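PDB 6WCT: guanylate kinase from Stenotrophomonas maltophilia, which catalyses the ATP-dependent phosphorylation of GMP to GDP, a step thought to be essential for recycling GMP and, indirectly, cGMP. Local coordinates for residues 50-55 / 102-107; 86-91 / 115-120; 125-128 / 133-136. One frame throughout, in Å; residues are numbered along the deposited sequence.

Interaction 1: 50-55 / 102-107; sequences ALSISF and RQSVEP. With 5GP (guanosine-5'-monophosphate), chain E.
Ser-52 and Ser-104 show how two small polar side chains can meet closely without bonding to each other. The tight spot is one of hydroxyl against methylene: Ser-52 OG rests 3.5 Å from Ser-104 CB, while the two OG atoms stay 4.0 Å apart. The torsions set up this offset. Ser-52 holds its hydroxyl anti to its own nitrogen (chi1 169°), whereas that of Ser-104 is turned anti to the carbonyl carbon (chi1 -60°). On the inner side the packing continues into the protein, with Ser-52 and Val-105 both lying on Leu-117 and Thr-100.

The pair sits where the parallel sheet of the guanylate kinase fold gives way to the mixed sheet. Strand 49-51, an outermost strand of the parallel P-loop kinase sheet, leads here towards the mixed sheet of the GMP-binding region, and residues 102-107 bring the chain back from strand 96-101 into helix 106-110, with Val-105 as N-cap residue. Two residues beyond Ser-52, Ser-54 OG donates a hydrogen bond to guanine O6 of the bound GMP.

The looser side is built from water. One molecule donates a hydrogen bond to Ile-53 O and lies 2.8 Å from Ser-104 OG, with a weak third link to Ser-52 OG. A second accepts from Ile-53 N at 2.9 Å and reaches Ser-104 OG at 3.2 Å. Both backbone polar atoms of Ile-53 are thus tied to one serine hydroxyl through solvent, and the end of the isoleucine side chain leads away from residues 102-107. Within 102-107, a salt bridge of 3.0 Å from Arg-102 NH1 to Glu-106 OE2 spans the start of the helix; its hydrogen bond is weak, while Arg-102 NE is held by Gly-85 O.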
loop_
_atom_site.group_PDB
_atom_site.type_symbol
_atom_site.label_atom_id
_atom_site.label_comp_id
_atom_site.label_asym_id
_atom_site.label_seq_id
_atom_site.Cartn_x
_atom_site.Cartn_y
_atom_site.Cartn_z
ATOM N N ALA A 50 -17.034 -3.601 -4.341
ATOM C CA ALA A 50 -17.900 -4.409 -5.182
ATOM C C ALA A 50 -17.106 -5.003 -6.335
ATOM O O ALA A 50 -16.130 -4.422 -6.813
ATOM C CB ALA A 50 -19.082 -3.596 -5.711
ATOM N N LEU A 51 -17.488 -6.210 -6.716
ATOM C CA LEU A 51 -16.892 -6.902 -7.844
ATOM C C LEU A 51 -17.708 -6.669 -9.113
ATOM O O LEU A 51 -18.930 -6.545 -9.073
ATOM C CB LEU A 51 -16.812 -8.397 -7.523
ATOM C CG LEU A 51 -16.253 -9.367 -8.550
ATOM C CD1 LEU A 51 -14.840 -8.955 -9.002
ATOM C CD2 LEU A 51 -16.258 -10.750 -7.949
ATOM N N SER A 52 -17.026 -6.609 -10.244
ATOM C CA SER A 52 -17.678 -6.445 -11.538
ATOM C C SER A 52 -17.651 -7.756 -12.321
ATOM O O SER A 52 -16.636 -8.448 -12.356
ATOM C CB SER A 52 -16.997 -5.343 -12.349
ATOM O OG SER A 52 -17.457 -5.357 -13.676
ATOM N N ILE A 53 -18.758 -8.086 -12.969
ATOM C CA ILE A 53 -18.846 -9.252 -13.843
ATOM C C ILE A 53 -18.604 -8.799 -15.282
ATOM O O ILE A 53 -19.366 -7.989 -15.825
ATOM C CB ILE A 53 -20.201 -9.955 -13.711
ATOM C CG1 ILE A 53 -20.496 -10.286 -12.246
ATOM C CG2 ILE A 53 -20.227 -11.217 -14.599
ATOM C CD1 ILE A 53 -19.484 -11.196 -11.630
ATOM N N SER A 54 -17.542 -9.310 -15.895
ATOM C CA SER A 54 -17.181 -8.939 -17.253
ATOM C C SER A 54 -18.086 -9.618 -18.278
ATOM O O SER A 54 -18.742 -10.625 -18.004
ATOM C CB SER A 54 -15.725 -9.326 -17.543
ATOM O OG SER A 54 -14.832 -8.603 -16.721
ATOM N N PHE A 55 -18.139 -9.017 -19.463
ATOM C CA PHE A 55 -18.686 -9.616 -20.672
ATOM C C PHE A 55 -17.557 -10.297 -21.441
ATOM O O PHE A 55 -16.405 -9.869 -21.380
ATOM C CB PHE A 55 -19.349 -8.548 -21.556
ATOM C CG PHE A 55 -20.702 -8.119 -21.069
ATOM C CD1 PHE A 55 -20.826 -7.230 -20.011
ATOM C CD2 PHE A 55 -21.847 -8.620 -21.652
ATOM C CE1 PHE A 55 -22.056 -6.863 -19.542
ATOM C CE2 PHE A 55 -23.092 -8.249 -21.194
ATOM C CZ PHE A 55 -23.192 -7.378 -20.126
ATOM N N ARG A 102 -19.874 -0.294 -19.059
ATOM C CA ARG A 102 -19.927 1.029 -18.462
ATOM C C ARG A 102 -20.827 1.035 -17.236
ATOM O O ARG A 102 -20.472 1.595 -16.195
ATOM C CB ARG A 102 -20.449 2.018 -19.507
ATOM C CG ARG A 102 -19.888 3.405 -19.410
ATOM C CD ARG A 102 -20.267 4.246 -20.631
ATOM N NE ARG A 102 -19.526 3.855 -21.827
ATOM C CZ ARG A 102 -18.249 4.144 -22.050
ATOM N NH1 ARG A 102 -17.552 4.828 -21.154
ATOM N NH2 ARG A 102 -17.664 3.742 -23.172
ATOM N N GLN A 103 -21.991 0.385 -17.339
ATOM C CA GLN A 103 -22.971 0.308 -16.260
ATOM C C GLN A 103 -22.455 -0.428 -15.026
ATOM O O GLN A 103 -23.120 -0.387 -13.985
ATOM C CB GLN A 103 -24.253 -0.367 -16.770
ATOM N N SER A 104 -21.328 -1.138 -15.119
ATOM C CA SER A 104 -20.801 -1.863 -13.965
ATOM C C SER A 104 -19.832 -1.049 -13.113
ATOM O O SER A 104 -19.505 -1.477 -12.001
ATOM C CB SER A 104 -20.072 -3.135 -14.414
ATOM O OG SER A 104 -20.926 -4.017 -15.109
ATOM N N VAL A 105 -19.392 0.119 -13.579
ATOM C CA VAL A 105 -18.289 0.819 -12.925
ATOM C C VAL A 105 -18.615 2.288 -12.728
ATOM O O VAL A 105 -18.591 2.795 -11.600
ATOM C CB VAL A 105 -16.983 0.673 -13.725
ATOM C CG1 VAL A 105 -15.890 1.552 -13.126
ATOM C CG2 VAL A 105 -16.537 -0.740 -13.703
ATOM N N GLU A 106 -18.870 2.986 -13.837
ATOM C CA GLU A 106 -18.980 4.444 -13.797
ATOM C C GLU A 106 -20.065 4.941 -12.851
ATOM O O GLU A 106 -19.788 5.872 -12.077
ATOM C CB GLU A 106 -19.175 4.979 -15.219
ATOM C CG GLU A 106 -17.955 4.822 -16.129
ATOM C CD GLU A 106 -18.149 5.483 -17.486
ATOM O OE1 GLU A 106 -19.278 5.926 -17.772
ATOM O OE2 GLU A 106 -17.179 5.561 -18.268
ATOM N N PRO A 107 -21.295 4.405 -12.855
ATOM C CA PRO A 107 -22.279 4.863 -11.855
ATOM C C PRO A 107 -21.881 4.540 -10.425
ATOM O O PRO A 107 -22.048 5.376 -9.533
ATOM C CB PRO A 107 -23.564 4.135 -12.266
ATOM C CG PRO A 107 -23.373 3.807 -13.698
ATOM C CD PRO A 107 -21.916 3.497 -13.836
HETATM P P 5GP E . -10.069 -16.159 -18.981
HETATM O O1P 5GP E . -11.264 -16.164 -18.060
HETATM O O2P 5GP E . -9.112 -17.338 -18.809
HETATM O O3P 5GP E . -10.404 -16.005 -20.444
HETATM O "O5'" 5GP E . -9.249 -14.850 -18.675
HETATM C "C5'" 5GP E . -8.313 -14.352 -19.609
HETATM C "C4'" 5GP E . -7.849 -12.989 -19.196
HETATM O "O4'" 5GP E . -8.884 -12.022 -19.516
HETATM C "C3'" 5GP E . -7.584 -12.840 -17.685
HETATM O "O3'" 5GP E . -6.391 -12.098 -17.470
HETATM C "C2'" 5GP E . -8.754 -11.991 -17.211
HETATM O "O2'" 5GP E . -8.492 -11.205 -16.070
HETATM C "C1'" 5GP E . -9.004 -11.136 -18.439
HETATM N N9 5GP E . -10.316 -10.512 -18.461
HETATM C C8 5GP E . -11.433 -10.943 -17.794
HETATM N N7 5GP E . -12.416 -10.083 -17.826
HETATM C C5 5GP E . -11.921 -9.027 -18.574
HETATM C C6 5GP E . -12.498 -7.788 -18.906
HETATM O O6 5GP E . -13.614 -7.392 -18.579
HETATM N N1 5GP E . -11.637 -6.985 -19.635
HETATM C C2 5GP E . -10.360 -7.332 -20.002
HETATM N N2 5GP E . -9.651 -6.424 -20.684
HETATM N N3 5GP E . -9.807 -8.501 -19.694
HETATM C C4 5GP E . -10.630 -9.288 -18.982
HETATM O O HOH W 1 -19.103 -5.625 -16.554
HETATM O O HOH W 2 -21.173 -6.428 -13.033
#

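Interaction 2: 86-91 / 115-120. With 5GP (guanosine-5'-monophosphate), chain E.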
loop_
_atom_site.group_PDB
_atom_site.type_symbol
_atom_site.label_atom_id
_atom_site.label_comp_id
_atom_site.label_asym_id
_atom_site.label_seq_id
_atom_site.Cartn_x
_atom_site.Cartn_y
_atom_site.Cartn_z
ATOM N N ASP A 86 -21.007 0.696 -25.093
ATOM C CA ASP A 86 -21.406 0.127 -23.809
ATOM C C ASP A 86 -20.230 -0.183 -22.877
ATOM O O ASP A 86 -20.444 -0.346 -21.673
ATOM C CB ASP A 86 -22.200 -1.166 -24.039
ATOM C CG ASP A 86 -23.496 -0.936 -24.821
ATOM O OD1 ASP A 86 -24.073 0.170 -24.731
ATOM O OD2 ASP A 86 -23.929 -1.859 -25.542
ATOM N N PHE A 87 -19.001 -0.255 -23.378
ATOM C CA PHE A 87 -17.890 -0.743 -22.562
ATOM C C PHE A 87 -17.037 0.387 -21.991
ATOM O O PHE A 87 -16.564 1.258 -22.730
ATOM C CB PHE A 87 -17.025 -1.706 -23.368
ATOM C CG PHE A 87 -17.701 -3.007 -23.636
ATOM C CD1 PHE A 87 -18.072 -3.836 -22.594
ATOM C CD2 PHE A 87 -17.992 -3.389 -24.938
ATOM C CE1 PHE A 87 -18.708 -5.029 -22.842
ATOM C CE2 PHE A 87 -18.627 -4.576 -25.194
ATOM C CZ PHE A 87 -18.995 -5.401 -24.144
ATOM N N PHE A 88 -16.829 0.341 -20.674
ATOM C CA PHE A 88 -15.858 1.209 -20.011
ATOM C C PHE A 88 -14.450 0.968 -20.553
ATOM O O PHE A 88 -13.714 1.910 -20.872
ATOM C CB PHE A 88 -15.941 0.950 -18.502
ATOM C CG PHE A 88 -14.985 1.750 -17.669
ATOM C CD1 PHE A 88 -15.138 3.116 -17.518
ATOM C CD2 PHE A 88 -13.963 1.112 -16.975
ATOM C CE1 PHE A 88 -14.257 3.842 -16.727
ATOM C CE2 PHE A 88 -13.085 1.827 -16.177
ATOM C CZ PHE A 88 -13.230 3.194 -16.053
ATOM N N GLU A 89 -14.064 -0.297 -20.655
ATOM C CA GLU A 89 -12.873 -0.743 -21.351
ATOM C C GLU A 89 -13.214 -2.075 -21.990
ATOM O O GLU A 89 -14.096 -2.801 -21.521
ATOM C CB GLU A 89 -11.652 -0.901 -20.419
ATOM C CG GLU A 89 -11.801 -1.948 -19.283
ATOM C CD GLU A 89 -11.687 -3.415 -19.732
ATOM O OE1 GLU A 89 -12.374 -4.289 -19.145
ATOM O OE2 GLU A 89 -10.925 -3.706 -20.668
ATOM N N HIS A 90 -12.511 -2.398 -23.061
ATOM C CA HIS A 90 -12.691 -3.701 -23.671
ATOM C C HIS A 90 -11.428 -4.008 -24.438
ATOM O O HIS A 90 -10.669 -3.110 -24.799
ATOM C CB HIS A 90 -13.928 -3.744 -24.572
ATOM C CG HIS A 90 -13.768 -2.973 -25.843
ATOM N ND1 HIS A 90 -14.028 -1.625 -25.926
ATOM C CD2 HIS A 90 -13.368 -3.361 -27.077
ATOM C CE1 HIS A 90 -13.805 -1.214 -27.164
ATOM N NE2 HIS A 90 -13.405 -2.247 -27.882
ATOM N N ALA A 91 -11.193 -5.293 -24.650
ATOM C CA ALA A 91 -9.959 -5.677 -25.301
ATOM C C ALA A 91 -10.122 -7.047 -25.929
ATOM O O ALA A 91 -10.938 -7.865 -25.498
ATOM C CB ALA A 91 -8.790 -5.662 -24.315
ATOM N N VAL A 115 -14.987 -0.209 -6.539
ATOM C CA VAL A 115 -15.169 -1.239 -7.552
ATOM C C VAL A 115 -13.827 -1.888 -7.836
ATOM O O VAL A 115 -12.801 -1.204 -7.946
ATOM C CB VAL A 115 -15.783 -0.676 -8.853
ATOM C CG1 VAL A 115 -15.945 -1.793 -9.885
ATOM C CG2 VAL A 115 -17.118 -0.046 -8.571
ATOM N N LEU A 116 -13.838 -3.208 -7.929
ATOM C CA LEU A 116 -12.670 -4.003 -8.269
ATOM C C LEU A 116 -12.895 -4.659 -9.629
ATOM O O LEU A 116 -13.941 -5.271 -9.852
ATOM C CB LEU A 116 -12.409 -5.043 -7.184
ATOM C CG LEU A 116 -11.163 -5.916 -7.278
ATOM C CD1 LEU A 116 -10.885 -6.527 -5.941
ATOM C CD2 LEU A 116 -11.347 -7.032 -8.315
ATOM N N LEU A 117 -11.938 -4.491 -10.545
ATOM C CA LEU A 117 -11.967 -5.100 -11.873
ATOM C C LEU A 117 -10.901 -6.187 -11.968
ATOM O O LEU A 117 -9.750 -5.951 -11.596
ATOM C CB LEU A 117 -11.717 -4.053 -12.965
ATOM C CG LEU A 117 -12.569 -2.781 -12.964
ATOM C CD1 LEU A 117 -12.177 -1.816 -14.092
ATOM C CD2 LEU A 117 -14.089 -3.109 -13.004
ATOM N N GLU A 118 -11.260 -7.345 -12.537
ATOM C CA GLU A 118 -10.317 -8.434 -12.797
ATOM C C GLU A 118 -10.108 -8.460 -14.303
ATOM O O GLU A 118 -10.881 -9.079 -15.036
ATOM C CB GLU A 118 -10.844 -9.771 -12.285
ATOM C CG GLU A 118 -11.076 -9.761 -10.803
ATOM C CD GLU A 118 -11.554 -11.113 -10.249
ATOM O OE1 GLU A 118 -12.295 -11.101 -9.261
ATOM O OE2 GLU A 118 -11.217 -12.171 -10.812
ATOM N N ILE A 119 -9.076 -7.752 -14.778
ATOM C CA ILE A 119 -8.903 -7.551 -16.213
ATOM C C ILE A 119 -7.439 -7.680 -16.603
ATOM O O ILE A 119 -6.542 -7.596 -15.767
ATOM C CB ILE A 119 -9.452 -6.180 -16.642
ATOM C CG1 ILE A 119 -8.631 -5.083 -15.975
ATOM C CG2 ILE A 119 -10.978 -6.079 -16.272
ATOM C CD1 ILE A 119 -9.123 -3.661 -16.290
ATOM N N ASP A 120 -7.198 -7.836 -17.903
ATOM C CA ASP A 120 -5.843 -8.081 -18.369
ATOM C C ASP A 120 -5.078 -6.762 -18.451
ATOM O O ASP A 120 -5.576 -5.693 -18.073
ATOM C CB ASP A 120 -5.856 -8.797 -19.719
ATOM C CG ASP A 120 -6.002 -7.837 -20.893
ATOM O OD1 ASP A 120 -6.804 -6.892 -20.770
ATOM O OD2 ASP A 120 -5.296 -8.009 -21.923
HETATM P P 5GP E . -10.069 -16.159 -18.981
HETATM O O1P 5GP E . -11.264 -16.164 -18.060
HETATM O O2P 5GP E . -9.112 -17.338 -18.809
HETATM O O3P 5GP E . -10.404 -16.005 -20.444
HETATM O "O5'" 5GP E . -9.249 -14.850 -18.675
HETATM C "C5'" 5GP E . -8.313 -14.352 -19.609
HETATM C "C4'" 5GP E . -7.849 -12.989 -19.196
HETATM O "O4'" 5GP E . -8.884 -12.022 -19.516
HETATM C "C3'" 5GP E . -7.584 -12.840 -17.685
HETATM O "O3'" 5GP E . -6.391 -12.098 -17.470
HETATM C "C2'" 5GP E . -8.754 -11.991 -17.211
HETATM O "O2'" 5GP E . -8.492 -11.205 -16.070
HETATM C "C1'" 5GP E . -9.004 -11.136 -18.439
HETATM N N9 5GP E . -10.316 -10.512 -18.461
HETATM C C8 5GP E . -11.433 -10.943 -17.794
HETATM N N7 5GP E . -12.416 -10.083 -17.826
HETATM C C5 5GP E . -11.921 -9.027 -18.574
HETATM C C6 5GP E . -12.498 -7.788 -18.906
HETATM O O6 5GP E . -13.614 -7.392 -18.579
HETATM N N1 5GP E . -11.637 -6.985 -19.635
HETATM C C2 5GP E . -10.360 -7.332 -20.002
HETATM N N2 5GP E . -9.651 -6.424 -20.684
HETATM N N3 5GP E . -9.807 -8.501 -19.694
HETATM C C4 5GP E . -10.630 -9.288 -18.982
#
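Glu-89 and Ile-119 approach the same guanine ring from different directions, the carboxylate at its rim and the branched side chain over one face. Ile-119 lays its methyl CG2 3.5 Å from guanine C6, and the same methyl is 3.7 Å from Glu-89 OE1. The glutamate gets there by folding: its CG lies between backbone N and carbonyl carbon (chi1 62°), and the chain bends again at chi2. Glu-89 OE1 then accepts from guanine N1 at 2.8 Å, and Glu-89 OE2 from guanine N2 at 3.0 Å along a straighter line. Thr-100 OG1, also bonded to OE1, helps to hold the carboxylate.

Asp-120 meets the same amino group from another side: guanine N2 donates a second hydrogen bond to Asp-120 OD1 at 2.9 Å, with Ala-91 CB close by. As the N-cap residue of helix 121-130 it is fixed in turn by Gly-123 N at OD1 and Gln-122 NE2 at OD2. Deeper in, Phe-88 CE2 packs obliquely on Leu-117 CD1 at 4.3 Å. No direct hydrogen bond joins the two segments; two like-charged carboxylates share one N2 amino group instead. Both N1-H and the 2-amino group are absent from adenine, so this chemistry is consistent with selection for guanine.

Interaction 3: 125-128 / 133-136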
loop_
_atom_site.group_PDB
_atom_site.type_symbol
_atom_site.label_atom_id
_atom_site.label_comp_id
_atom_site.label_asym_id
_atom_site.label_seq_id
_atom_site.Cartn_x
_atom_site.Cartn_y
_atom_site.Cartn_z
ATOM N N GLN A 125 -4.495 -0.826 -18.878
ATOM C CA GLN A 125 -3.945 0.379 -19.488
ATOM C C GLN A 125 -5.045 1.347 -19.889
ATOM O O GLN A 125 -4.907 2.562 -19.702
ATOM C CB GLN A 125 -3.095 0.018 -20.699
ATOM C CG GLN A 125 -1.798 -0.645 -20.318
ATOM C CD GLN A 125 -0.837 -0.686 -21.477
ATOM O OE1 GLN A 125 -1.184 -0.314 -22.609
ATOM N NE2 GLN A 125 0.385 -1.131 -21.207
ATOM N N GLN A 126 -6.132 0.840 -20.483
ATOM C CA GLN A 126 -7.246 1.732 -20.812
ATOM C C GLN A 126 -7.825 2.355 -19.552
ATOM O O GLN A 126 -8.176 3.537 -19.543
ATOM C CB GLN A 126 -8.340 1.008 -21.598
ATOM C CG GLN A 126 -7.885 0.417 -22.917
ATOM C CD GLN A 126 -8.935 -0.489 -23.538
ATOM O OE1 GLN A 126 -10.136 -0.212 -23.462
ATOM N NE2 GLN A 126 -8.485 -1.569 -24.178
ATOM N N VAL A 127 -7.932 1.577 -18.474
ATOM C CA VAL A 127 -8.515 2.116 -17.251
ATOM C C VAL A 127 -7.606 3.175 -16.649
ATOM O O VAL A 127 -8.082 4.221 -16.189
ATOM C CB VAL A 127 -8.816 0.994 -16.234
ATOM C CG1 VAL A 127 -9.278 1.599 -14.926
ATOM C CG2 VAL A 127 -9.887 0.048 -16.763
ATOM N N ARG A 128 -6.284 2.940 -16.667
ATOM C CA ARG A 128 -5.351 3.900 -16.078
ATOM C C ARG A 128 -5.478 5.270 -16.731
ATOM O O ARG A 128 -5.368 6.297 -16.052
ATOM C CB ARG A 128 -3.909 3.393 -16.190
ATOM C CG ARG A 128 -3.470 2.480 -15.042
ATOM C CD ARG A 128 -2.007 2.007 -15.146
ATOM N NE ARG A 128 -1.840 0.707 -14.471
ATOM C CZ ARG A 128 -1.766 -0.464 -15.096
ATOM N NH1 ARG A 128 -1.647 -1.602 -14.404
ATOM N NH2 ARG A 128 -1.832 -0.510 -16.419
ATOM N N GLY A 133 -6.125 7.582 -10.432
ATOM C CA GLY A 133 -5.676 7.033 -9.168
ATOM C C GLY A 133 -6.043 5.584 -8.924
ATOM O O GLY A 133 -6.145 5.160 -7.770
ATOM N N THR A 134 -6.259 4.823 -9.996
ATOM C CA THR A 134 -6.598 3.412 -9.858
ATOM C C THR A 134 -5.479 2.673 -9.134
ATOM O O THR A 134 -4.301 2.900 -9.388
ATOM C CB THR A 134 -6.841 2.789 -11.236
ATOM O OG1 THR A 134 -7.938 3.451 -11.883
ATOM C CG2 THR A 134 -7.179 1.349 -11.117
ATOM N N VAL A 135 -5.848 1.789 -8.217
ATOM C CA VAL A 135 -4.886 0.972 -7.486
ATOM C C VAL A 135 -4.807 -0.371 -8.204
ATOM O O VAL A 135 -5.801 -1.096 -8.271
ATOM C CB VAL A 135 -5.306 0.793 -6.018
ATOM C CG1 VAL A 135 -4.367 -0.205 -5.290
ATOM C CG2 VAL A 135 -5.304 2.124 -5.310
ATOM N N THR A 136 -3.626 -0.728 -8.721
ATOM C CA THR A 136 -3.494 -1.912 -9.574
ATOM C C THR A 136 -2.538 -2.925 -8.947
ATOM O O THR A 136 -1.467 -2.554 -8.465
ATOM C CB THR A 136 -3.033 -1.527 -10.984
ATOM O OG1 THR A 136 -1.712 -1.003 -10.917
ATOM C CG2 THR A 136 -3.962 -0.426 -11.608
HETATM O O HOH W 3 -1.394 1.529 -12.034
#
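The CA atoms of Arg-128 and Thr-134 are the nearest pair across the two segments, 6.4 Å apart where the chain leaves helix 121-130 and doubles back into strand 135-140. Two layers of side-chain contact follow.

In the first, Val-127 and Thr-134 cross at about a right angle, and Val-127 CG1 touches the hydroxyl Thr-134 OG1 at 3.8 Å. That hydroxyl is anti to its carbonyl carbon (chi1 -61°) and hydrogen-bonded to Val-131 O, so a buried polar atom is satisfied within the turn while it presents itself to a valine methyl.

In the second layer, Arg-128 runs extended from CG to NE and brings the edge of its guanidinium to Thr-136. Arg-128 NH1 comes within 3.5 Å of Thr-136 OG1, near the guanidinium plane, without forming a hydrogen bond; the methyl CG2 of the threonine lies 3.7 Å from Arg-128 NE. The polar link is made through a water molecule instead, which accepts from Arg-128 NE at 2.6 Å and stands 2.8 Å from Thr-136 OG1. Asp-180 N holds the same threonine oxygen. The guanidinium, for its part, has the water at NE and the ring of Phe-179 in a cation-pi contact.

The turn belongs to a beta-alpha-beta crossover of the parallel sheet: strand 114-117 leads into helix 121-130, after which the chain returns as strand 135-140, with strand 24-28 lying between the two strands. Val-127 also packs on Leu-24 and Ile-26 of that intervening strand, and Gln-126 reaches across to His-90 of strand 87-93.

How the interactions relate
Interactions 2 and 3 are buried, whereas interaction 1 is a surface contact. All three reach the same parallel sheet, whose strands 49-51 and 114-117 are neighbours: Ala-50 of interaction 1 pairs through its backbone with Leu-116 of interaction 2. Strand 114-117 then runs on towards helix 121-130, and Val-127 of interaction 3 packs against Phe-88 and Glu-89. Interactions 1 and 3 do not touch. Chemistry follows position: water joins the segments of 1 at the surface and the arginine side of 3, while in 2 the nucleotide bridges the polar groups beside a direct apolar contact. GMP touches 1 and 2; its nearest atom is about 8 Å from the Val-127 side chain of 3.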